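Local coordinates for putative D-tyrosyl-tRNA(Tyr) deacylase 2 (Leishmania major, PDB 1TC5), which probably hydrolyses D-tyrosyl-tRNA(Tyr) to D-tyrosine and free tRNA as a homodimeric member of the DTD family, perhaps guarding against the harmful effects of D-tyrosine, at residues E88-A100 / Y165-Q178. Sequence-based numbering, arbitrary orientation.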
ATOM      1  N   GLU A  88     -15.800 -14.789   7.549  1.00 21.20           N
ATOM      2  CA  GLU A  88     -16.524 -15.849   6.841  1.00 21.94           C
ATOM      3  C   GLU A  88     -15.610 -16.657   5.914  1.00 21.34           C
ATOM      4  O   GLU A  88     -16.057 -17.624   5.320  1.00 21.43           O
ATOM      5  CB  GLU A  88     -17.732 -15.283   6.072  1.00 23.18           C
ATOM      6  CG  GLU A  88     -17.413 -14.467   4.826  1.00 23.30           C
ATOM      7  CD  GLU A  88     -18.638 -13.732   4.301  1.00 27.46           C
ATOM      8  OE1 GLU A  88     -19.736 -14.337   4.263  1.00 30.27           O
ATOM      9  OE2 GLU A  88     -18.514 -12.539   3.957  1.00 19.77           O
ATOM     10  N   CYS A  89     -14.349 -16.246   5.780  1.00 19.61           N
ATOM     11  CA  CYS A  89     -13.352 -17.025   5.037  1.00 20.95           C
ATOM     12  C   CYS A  89     -12.134 -17.314   5.953  1.00 21.67           C
ATOM     13  O   CYS A  89     -11.079 -16.727   5.790  1.00 19.55           O
ATOM     14  CB  CYS A  89     -12.955 -16.281   3.764  1.00 23.59           C
ATOM     15  SG  CYS A  89     -14.350 -15.831   2.693  1.00 20.58           S
ATOM     16  N   PRO A  90     -12.299 -18.242   6.899  1.00 21.21           N
ATOM     17  CA  PRO A  90     -11.273 -18.538   7.917  1.00 19.03           C
ATOM     18  C   PRO A  90      -9.905 -18.972   7.410  1.00 20.37           C
ATOM     19  O   PRO A  90      -8.957 -18.865   8.192  1.00 22.43           O
ATOM     20  CB  PRO A  90     -11.878 -19.703   8.735  1.00 17.59           C
ATOM     21  CG  PRO A  90     -13.080 -20.210   7.936  1.00 19.92           C
ATOM     22  CD  PRO A  90     -13.511 -19.071   7.058  1.00 22.04           C
ATOM     23  N   GLU A  91      -9.812 -19.458   6.176  1.00 18.86           N
ATOM     24  CA  GLU A  91      -8.573 -19.990   5.622  1.00 19.39           C
ATOM     25  C   GLU A  91      -7.692 -18.968   4.920  1.00 18.94           C
ATOM     26  O   GLU A  91      -6.556 -19.286   4.584  1.00 18.47           O
ATOM     27  CB  GLU A  91      -8.891 -21.109   4.642  1.00 19.94           C
ATOM     28  CG  GLU A  91      -9.446 -22.355   5.316  1.00 27.04           C
ATOM     29  CD  GLU A  91      -9.320 -23.577   4.424  1.00 35.18           C
ATOM     30  OE1 GLU A  91      -8.187 -24.107   4.292  1.00 40.29           O
ATOM     31  OE2 GLU A  91     -10.345 -23.998   3.855  1.00 39.95           O
ATOM     32  N   MET A  92      -8.220 -17.768   4.684  1.00 18.30           N
ATOM     33  CA  MET A  92      -7.427 -16.695   4.108  1.00 18.65           C
ATOM     34  C   MET A  92      -6.276 -16.350   5.072  1.00 17.74           C
ATOM     35  O   MET A  92      -6.420 -16.441   6.293  1.00 15.29           O
ATOM     36  CB  MET A  92      -8.290 -15.451   3.841  1.00 19.25           C
ATOM     37  CG  MET A  92      -9.333 -15.574   2.708  1.00 19.25           C
ATOM     38  SD  MET A  92      -8.642 -15.921   1.034  1.00 18.80           S
ATOM     39  CE  MET A  92      -8.894 -17.697   0.929  1.00 20.54           C
ATOM     40  N   ASP A  93      -5.138 -15.989   4.494  1.00 17.99           N
ATOM     41  CA  ASP A  93      -3.952 -15.586   5.225  1.00 16.98           C
ATOM     42  C   ASP A  93      -4.029 -14.089   5.491  1.00 16.64           C
ATOM     43  O   ASP A  93      -4.667 -13.352   4.757  1.00 16.91           O
ATOM     44  CB  ASP A  93      -2.685 -15.937   4.417  1.00 15.75           C
ATOM     45  CG  ASP A  93      -2.360 -17.403   4.432  1.00 17.89           C
ATOM     46  OD1 ASP A  93      -3.133 -18.226   4.980  1.00 19.07           O
ATOM     47  OD2 ASP A  93      -1.323 -17.852   3.915  1.00 16.73           O
ATOM     48  N   ILE A  94      -3.392 -13.661   6.571  1.00 17.53           N
ATOM     49  CA  ILE A  94      -3.245 -12.244   6.906  1.00 16.70           C
ATOM     50  C   ILE A  94      -1.755 -12.000   7.138  1.00 15.14           C
ATOM     51  O   ILE A  94      -1.084 -12.762   7.857  1.00 15.25           O
ATOM     52  CB  ILE A  94      -4.108 -11.851   8.152  1.00 18.22           C
ATOM     53  CG1 ILE A  94      -5.590 -12.157   7.894  1.00 16.23           C
ATOM     54  CG2 ILE A  94      -3.958 -10.365   8.482  1.00 18.92           C
ATOM     55  CD1 ILE A  94      -6.437 -12.173   9.159  1.00 15.52           C
ATOM     56  N   LEU A  95      -1.257 -10.960   6.489  1.00 15.90           N
ATOM     57  CA  LEU A  95       0.118 -10.511   6.588  1.00 15.52           C
ATOM     58  C   LEU A  95       0.102  -9.095   7.133  1.00 15.77           C
ATOM     59  O   LEU A  95      -0.436  -8.221   6.496  1.00 15.30           O
ATOM     60  CB  LEU A  95       0.764 -10.511   5.199  1.00 14.83           C
ATOM     61  CG  LEU A  95       2.206 -10.015   5.138  1.00 20.87           C
ATOM     62  CD1 LEU A  95       3.097 -10.817   6.053  1.00 21.48           C
ATOM     63  CD2 LEU A  95       2.742 -10.076   3.707  1.00 23.31           C
ATOM     64  N   ILE A  96       0.703  -8.899   8.304  1.00 16.29           N
ATOM     65  CA  ILE A  96       0.640  -7.633   9.048  1.00 14.46           C
ATOM     66  C   ILE A  96       2.022  -7.024   9.003  1.00 15.62           C
ATOM     67  O   ILE A  96       3.016  -7.688   9.362  1.00 16.31           O
ATOM     68  CB  ILE A  96       0.236  -7.880  10.542  1.00 13.28           C
ATOM     69  CG1 ILE A  96      -1.102  -8.611  10.624  1.00 15.32           C
ATOM     70  CG2 ILE A  96       0.154  -6.580  11.285  1.00 14.12           C
ATOM     71  CD1 ILE A  96      -1.389  -9.228  11.973  1.00 19.51           C
ATOM     72  N   VAL A  97       2.082  -5.778   8.552  1.00 16.33           N
ATOM     73  CA  VAL A  97       3.313  -5.027   8.495  1.00 16.44           C
ATOM     74  C   VAL A  97       3.183  -3.723   9.302  1.00 17.33           C
ATOM     75  O   VAL A  97       2.303  -2.898   9.016  1.00 15.99           O
ATOM     76  CB  VAL A  97       3.647  -4.688   7.038  1.00 18.56           C
ATOM     77  CG1 VAL A  97       5.040  -4.131   6.912  1.00 15.79           C
ATOM     78  CG2 VAL A  97       3.459  -5.938   6.166  1.00 17.43           C
ATOM     79  N   PRO A  98       4.078  -3.504  10.263  1.00 14.87           N
ATOM     80  CA  PRO A  98       4.069  -2.245  10.997  1.00 15.96           C
ATOM     81  C   PRO A  98       4.556  -1.145  10.057  1.00 15.61           C
ATOM     82  O   PRO A  98       5.617  -1.288   9.443  1.00 14.64           O
ATOM     83  CB  PRO A  98       5.051  -2.489  12.154  1.00 16.32           C
ATOM     84  CG  PRO A  98       5.987  -3.566  11.677  1.00 16.23           C
ATOM     85  CD  PRO A  98       5.196  -4.382  10.682  1.00 16.51           C
ATOM     86  N   GLN A  99       3.751  -0.093   9.916  1.00 16.50           N
ATOM     87  CA  GLN A  99       4.073   1.041   9.060  1.00 15.31           C
ATOM     88  C   GLN A  99       3.651   2.319   9.756  1.00 13.84           C
ATOM     89  O   GLN A  99       2.660   2.917   9.388  1.00 15.83           O
ATOM     90  CB  GLN A  99       3.347   0.895   7.726  1.00 14.48           C
ATOM     91  CG  GLN A  99       3.885  -0.229   6.869  1.00 14.88           C
ATOM     92  CD  GLN A  99       5.178   0.160   6.186  1.00 17.44           C
ATOM     93  OE1 GLN A  99       5.141   0.867   5.172  1.00 16.07           O
ATOM     94  NE2 GLN A  99       6.328  -0.261   6.755  1.00 14.02           N
ATOM     95  N   ALA A 100       4.448   2.728  10.743  1.00 14.43           N
ATOM     96  CA  ALA A 100       4.153   3.858  11.604  1.00 15.67           C
ATOM     97  C   ALA A 100       4.124   5.155  10.795  1.00 16.43           C
ATOM     98  O   ALA A 100       3.426   6.101  11.164  1.00 16.41           O
ATOM     99  CB  ALA A 100       5.192   3.936  12.716  1.00 16.18           C
ATOM    100  N   TYR A 165      -2.957 -20.487   0.542  1.00 18.92           N
ATOM    101  CA  TYR A 165      -3.306 -19.948   1.851  1.00 16.27           C
ATOM    102  C   TYR A 165      -3.455 -21.117   2.844  1.00 18.88           C
ATOM    103  O   TYR A 165      -3.659 -22.276   2.435  1.00 17.49           O
ATOM    104  CB  TYR A 165      -4.623 -19.148   1.760  1.00 19.89           C
ATOM    105  CG  TYR A 165      -5.733 -19.929   1.068  1.00 17.99           C
ATOM    106  CD1 TYR A 165      -6.503 -20.851   1.776  1.00 20.29           C
ATOM    107  CD2 TYR A 165      -5.983 -19.770  -0.286  1.00 18.00           C
ATOM    108  CE1 TYR A 165      -7.488 -21.594   1.159  1.00 20.83           C
ATOM    109  CE2 TYR A 165      -6.985 -20.507  -0.922  1.00 22.27           C
ATOM    110  CZ  TYR A 165      -7.719 -21.433  -0.183  1.00 21.15           C
ATOM    111  OH  TYR A 165      -8.712 -22.171  -0.777  1.00 21.94           O
ATOM    112  N   ASN A 166      -3.346 -20.823   4.141  1.00 18.03           N
ATOM    113  CA  ASN A 166      -3.442 -21.848   5.188  1.00 16.26           C
ATOM    114  C   ASN A 166      -3.740 -21.254   6.576  1.00 16.61           C
ATOM    115  O   ASN A 166      -3.148 -21.629   7.575  1.00 18.24           O
ATOM    116  CB  ASN A 166      -2.178 -22.718   5.241  1.00 18.15           C
ATOM    117  CG  ASN A 166      -2.373 -23.981   6.076  1.00 21.40           C
ATOM    118  OD1 ASN A 166      -1.432 -24.480   6.720  1.00 24.70           O
ATOM    119  ND2 ASN A 166      -3.596 -24.489   6.090  1.00 21.35           N
ATOM    120  N   SER A 167      -4.681 -20.319   6.617  1.00 16.78           N
ATOM    121  CA  SER A 167      -5.136 -19.697   7.861  1.00 16.73           C
ATOM    122  C   SER A 167      -3.986 -19.047   8.643  1.00 16.72           C
ATOM    123  O   SER A 167      -3.976 -19.065   9.871  1.00 17.81           O
ATOM    124  CB  SER A 167      -5.908 -20.690   8.749  1.00 18.48           C
ATOM    125  OG  SER A 167      -7.021 -21.261   8.099  1.00 19.84           O
ATOM    126  N   ARG A 168      -3.043 -18.438   7.928  1.00 17.85           N
ATOM    127  CA  ARG A 168      -1.849 -17.863   8.564  1.00 16.68           C
ATOM    128  C   ARG A 168      -2.095 -16.471   9.078  1.00 13.59           C
ATOM    129  O   ARG A 168      -2.944 -15.750   8.566  1.00 15.68           O
ATOM    130  CB  ARG A 168      -0.663 -17.869   7.603  1.00 18.38           C
ATOM    131  CG  ARG A 168      -0.243 -19.278   7.280  1.00 18.84           C
ATOM    132  CD  ARG A 168       0.994 -19.401   6.451  1.00 26.36           C
ATOM    133  NE  ARG A 168       0.626 -19.402   5.056  1.00 32.78           N
ATOM    134  CZ  ARG A 168       0.612 -20.448   4.249  1.00 26.98           C
ATOM    135  NH1 ARG A 168       1.047 -21.656   4.608  1.00 24.13           N
ATOM    136  NH2 ARG A 168       0.169 -20.259   3.023  1.00 28.43           N
ATOM    137  N   VAL A 169      -1.374 -16.114  10.135  1.00 15.31           N
ATOM    138  CA  VAL A 169      -1.282 -14.733  10.589  1.00 15.51           C
ATOM    139  C   VAL A 169       0.229 -14.469  10.710  1.00 16.28           C
ATOM    140  O   VAL A 169       0.869 -14.849  11.705  1.00 16.35           O
ATOM    141  CB  VAL A 169      -2.026 -14.503  11.937  1.00 12.74           C
ATOM    142  CG1 VAL A 169      -1.784 -13.100  12.440  1.00 15.95           C
ATOM    143  CG2 VAL A 169      -3.498 -14.767  11.800  1.00 17.62           C
ATOM    144  N   ILE A 170       0.775 -13.880   9.646  1.00 14.79           N
ATOM    145  CA  ILE A 170       2.177 -13.548   9.536  1.00 15.51           C
ATOM    146  C   ILE A 170       2.314 -12.090   9.902  1.00 15.59           C
ATOM    147  O   ILE A 170       1.476 -11.292   9.531  1.00 18.10           O
ATOM    148  CB  ILE A 170       2.709 -13.782   8.090  1.00 14.30           C
ATOM    149  CG1 ILE A 170       2.363 -15.185   7.577  1.00 17.76           C
ATOM    150  CG2 ILE A 170       4.206 -13.544   8.041  1.00 17.73           C
ATOM    151  CD1 ILE A 170       2.821 -16.356   8.482  1.00 17.65           C
ATOM    152  N   SER A 171       3.362 -11.759  10.650  1.00 18.00           N
ATOM    153  CA  SER A 171       3.593 -10.391  11.093  1.00 17.79           C
ATOM    154  C   SER A 171       5.077 -10.015  11.062  1.00 15.09           C
ATOM    155  O   SER A 171       5.969 -10.828  11.357  1.00 17.96           O
ATOM    156  CB  SER A 171       2.992 -10.185  12.493  1.00 18.71           C
ATOM    157  OG  SER A 171       3.439 -11.187  13.385  1.00 20.79           O
ATOM    158  N   GLY A 172       5.333  -8.762  10.705  1.00 15.30           N
ATOM    159  CA  GLY A 172       6.673  -8.225  10.682  1.00 14.10           C
ATOM    160  C   GLY A 172       7.296  -8.124  12.051  1.00 14.12           C
ATOM    161  O   GLY A 172       6.617  -8.106  13.076  1.00 15.44           O
ATOM    162  N   THR A 173       8.619  -8.120  12.065  1.00 18.16           N
ATOM    163  CA  THR A 173       9.389  -7.899  13.285  1.00 16.47           C
ATOM    164  C   THR A 173       9.358  -6.408  13.537  1.00 16.03           C
ATOM    165  O   THR A 173       9.799  -5.632  12.673  1.00 13.87           O
ATOM    166  CB  THR A 173      10.824  -8.409  13.044  1.00 17.73           C
ATOM    167  OG1 THR A 173      10.775  -9.814  12.730  1.00 15.22           O
ATOM    168  CG2 THR A 173      11.694  -8.326  14.315  1.00 21.89           C
ATOM    169  N   PHE A 174       8.790  -6.005  14.672  1.00 13.64           N
ATOM    170  CA  PHE A 174       8.682  -4.602  15.010  1.00 15.01           C
ATOM    171  C   PHE A 174      10.057  -3.943  15.060  1.00 16.66           C
ATOM    172  O   PHE A 174      10.990  -4.486  15.662  1.00 16.92           O
ATOM    173  CB  PHE A 174       8.026  -4.420  16.378  1.00 16.98           C
ATOM    174  CG  PHE A 174       7.580  -3.001  16.633  1.00 21.00           C
ATOM    175  CD1 PHE A 174       6.473  -2.493  15.975  1.00 24.41           C
ATOM    176  CD2 PHE A 174       8.297  -2.169  17.480  1.00 27.28           C
ATOM    177  CE1 PHE A 174       6.052  -1.189  16.183  1.00 27.57           C
ATOM    178  CE2 PHE A 174       7.893  -0.855  17.685  1.00 27.10           C
ATOM    179  CZ  PHE A 174       6.764  -0.368  17.041  1.00 23.88           C
ATOM    180  N   GLY A 175      10.169  -2.767  14.447  1.00 18.72           N
ATOM    181  CA  GLY A 175      11.402  -1.987  14.463  1.00 17.55           C
ATOM    182  C   GLY A 175      12.361  -2.401  13.360  1.00 19.28           C
ATOM    183  O   GLY A 175      13.365  -1.740  13.172  1.00 21.24           O
ATOM    184  N   ASN A 176      12.073  -3.493  12.637  1.00 17.63           N
ATOM    185  CA  ASN A 176      12.921  -3.908  11.519  1.00 14.82           C
ATOM    186  C   ASN A 176      12.531  -3.192  10.227  1.00 15.34           C
ATOM    187  O   ASN A 176      11.476  -2.576  10.124  1.00 16.18           O
ATOM    188  CB  ASN A 176      12.898  -5.448  11.295  1.00 17.33           C
ATOM    189  CG  ASN A 176      13.890  -6.196  12.178  1.00 16.19           C
ATOM    190  OD1 ASN A 176      14.358  -5.668  13.187  1.00 18.41           O
ATOM    191  ND2 ASN A 176      14.204  -7.444  11.810  1.00 16.25           N
ATOM    192  N   ARG A 177      13.424  -3.273   9.245  1.00 16.59           N
ATOM    193  CA  ARG A 177      13.154  -2.841   7.876  1.00 16.72           C
ATOM    194  C   ARG A 177      12.270  -3.898   7.218  1.00 16.07           C
ATOM    195  O   ARG A 177      12.617  -5.068   7.208  1.00 18.85           O
ATOM    196  CB  ARG A 177      14.472  -2.688   7.114  1.00 17.99           C
ATOM    197  CG  ARG A 177      14.342  -2.306   5.640  1.00 18.33           C
ATOM    198  CD  ARG A 177      15.670  -1.871   5.003  1.00 19.58           C
ATOM    199  NE  ARG A 177      16.654  -2.957   5.019  1.00 24.95           N
ATOM    200  CZ  ARG A 177      16.611  -4.057   4.255  1.00 24.06           C
ATOM    201  NH1 ARG A 177      15.655  -4.240   3.349  1.00 23.99           N
ATOM    202  NH2 ARG A 177      17.551  -4.978   4.381  1.00 24.98           N
ATOM    203  N   GLN A 178      11.140  -3.467   6.672  1.00 14.91           N
ATOM    204  CA  GLN A 178      10.085  -4.379   6.201  1.00 16.94           C
ATOM    205  C   GLN A 178      10.235  -4.650   4.688  1.00 15.03           C
ATOM    206  O   GLN A 178       9.381  -4.270   3.847  1.00 17.37           O
ATOM    207  CB  GLN A 178       8.710  -3.795   6.536  1.00 16.83           C
ATOM    208  CG  GLN A 178       8.512  -3.390   8.004  1.00 17.40           C
ATOM    209  CD  GLN A 178       8.603  -4.568   8.955  1.00 19.31           C
ATOM    210  OE1 GLN A 178       8.041  -5.647   8.693  1.00 14.82           O
ATOM    211  NE2 GLN A 178       9.335  -4.381  10.046  1.00 16.86           N
TER
HETATM  212  O   HOH W   1      -5.574 -15.986   8.764  1.00 19.14           O
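In the turn before strand 93-98, Pro90 O accepts from Ser167 OG and Glu91 O from Ser167 N, both donors lying above the carbonyl planes. Met92, bent at chi2 (-61°), sets its CE over the centre of the Tyr165 ring, 3.7 Å from the centroid, a CH-pi contact. A water bridges Met92 O and Arg168 O. Asp93 is the polar hub: Asn166 N (2.7 Å) and Arg168 N reach its OD1 from opposite faces of the carboxylate. Its OD2 takes Arg168 NE at 2.7 Å in a salt bridge, with a weak bond from NH2, and also accepts from Gly35 N. From Ile94 to Ile96 the strands run parallel, with Ile94 O receiving Ile170 N at 2.8 Å and Ile96 O receiving Gly172 N. Leu95 CD1 meets Ile170 CG2 on one face of the sheet; on the other, Ile96 CD1 touches Val169 CG1 (3.9 Å), near helix 119-136. Val97 CG1 and the Pro98 ring then pack against Gln178, whose NE2 binds Thr173 O and Asn176 O. Strand 169-171, outermost in the sheet within this chain, thus exemplifies parallel pairing by backbone bonds, preceded by a buried aspartate, its charge probably stabilised by Arg168, that satisfies N-H groups leading into the strand.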